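Beta-N-acetylhexosaminidase (Streptomyces plicatus, PDB 1JAK) hydrolyses terminal beta-linked N-acetylhexosamine residues from glycoconjugates, probably by the substrate-assisted mechanism of family 20 glycoside hydrolases. Local coordinates at residues A[351-355]-A[356-360]. Numbering follows the deposited sequence.
Sequences HQLAG and AEPVE
The pyrrolidine ring of Pro358 lies against the 3-10 helix, its CG 3.4 Å from Leu353 O, 3.8 Å from Ala354 CA and 4.3 Å from Leu353 CG. Back in the helix, NE2 of Gln352 sits over one face of the His351 imidazole, 3.3 Å above the plane and displaced toward the rim. That imidazole uses both nitrogens, ND1 with Trp367 N and NE2 with Glu376, which fixes its rotation; Gln352 OE1 is held by the indole NH of Trp367. The same carbonyl that Pro358 touches, Leu353 O, accepts the last i+3 to i bond of the 3-10 helix, from Ala356 N at 2.8 Å. Its N-H points well at the oxygen (155°), but the donor stands 62° out of the carbonyl plane. With CG anti to the backbone N (chi1 -178°), Leu353 carries CD1 to 4.3 Å from Ala356 CB, and both side chains pack on Met333 of helix 326-342. Beyond them Glu357 reaches outward to a salt bridge with Lys334. This is a short 3-10 helix directly after strand 346-350 of the TIM barrel, at the C-terminal strand end where the active site lies: Trp367 lines the inhibitor pocket, and the side chain of Gln352 comes within about 6 Å of the bound azasugar.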
# COMPACT_ATOMS: atom_id res chain seq x y z
N HIS A 351 3.75 4.91 15.89
CA HIS A 351 3.88 6.11 16.70
C HIS A 351 4.32 5.96 18.15
O HIS A 351 4.63 6.95 18.80
CB HIS A 351 2.61 6.99 16.62
CG HIS A 351 1.45 6.47 17.40
ND1 HIS A 351 0.51 5.61 16.87
CD2 HIS A 351 1.06 6.71 18.68
CE1 HIS A 351 -0.41 5.35 17.78
NE2 HIS A 351 -0.10 6.00 18.89
N GLN A 352 4.37 4.73 18.66
CA GLN A 352 4.85 4.53 20.02
C GLN A 352 6.30 4.99 20.08
O GLN A 352 6.82 5.32 21.15
CB GLN A 352 4.77 3.05 20.41
CG GLN A 352 3.38 2.56 20.81
CD GLN A 352 2.39 2.66 19.68
OE1 GLN A 352 2.69 2.29 18.54
NE2 GLN A 352 1.19 3.14 19.98
N LEU A 353 6.97 5.01 18.93
CA LEU A 353 8.36 5.44 18.86
C LEU A 353 8.50 6.92 19.23
O LEU A 353 9.57 7.36 19.65
CB LEU A 353 8.93 5.21 17.45
CG LEU A 353 10.40 5.56 17.20
CD1 LEU A 353 11.30 4.74 18.12
CD2 LEU A 353 10.76 5.30 15.75
N ALA A 354 7.42 7.67 19.08
CA ALA A 354 7.42 9.10 19.41
C ALA A 354 7.69 9.30 20.90
O ALA A 354 8.07 10.39 21.33
CB ALA A 354 6.10 9.74 19.02
N GLY A 355 7.47 8.24 21.67
CA GLY A 355 7.71 8.32 23.10
C GLY A 355 9.09 7.79 23.46
O GLY A 355 9.42 7.66 24.64
N ALA A 356 9.90 7.49 22.45
CA ALA A 356 11.24 6.96 22.67
C ALA A 356 12.31 7.69 21.87
O ALA A 356 13.23 7.07 21.32
CB ALA A 356 11.27 5.47 22.34
N GLU A 357 12.18 9.01 21.79
CA GLU A 357 13.13 9.87 21.10
C GLU A 357 13.52 9.44 19.69
O GLU A 357 14.60 8.87 19.47
CB GLU A 357 14.40 10.01 21.96
CG GLU A 357 15.43 10.97 21.39
CD GLU A 357 16.63 11.14 22.30
OE1 GLU A 357 17.21 10.11 22.72
OE2 GLU A 357 16.99 12.29 22.60
N PRO A 358 12.65 9.72 18.70
CA PRO A 358 12.94 9.36 17.31
C PRO A 358 14.24 10.03 16.86
O PRO A 358 14.48 11.19 17.19
CB PRO A 358 11.73 9.91 16.55
CG PRO A 358 10.63 9.85 17.57
CD PRO A 358 11.32 10.34 18.82
N VAL A 359 15.06 9.31 16.11
CA VAL A 359 16.31 9.88 15.62
C VAL A 359 16.01 10.83 14.47
O VAL A 359 14.92 10.82 13.91
CB VAL A 359 17.29 8.79 15.12
CG1 VAL A 359 17.74 7.92 16.27
CG2 VAL A 359 16.63 7.94 14.03
N GLU A 360 16.99 11.67 14.13
CA GLU A 360 16.81 12.62 13.05
C GLU A 360 16.48 11.87 11.76
O GLU A 360 17.07 10.83 11.47
CB GLU A 360 18.09 13.44 12.86
CG GLU A 360 18.07 14.36 11.64
CD GLU A 360 19.31 15.22 11.55
OE1 GLU A 360 20.43 14.67 11.65
OE2 GLU A 360 19.17 16.45 11.37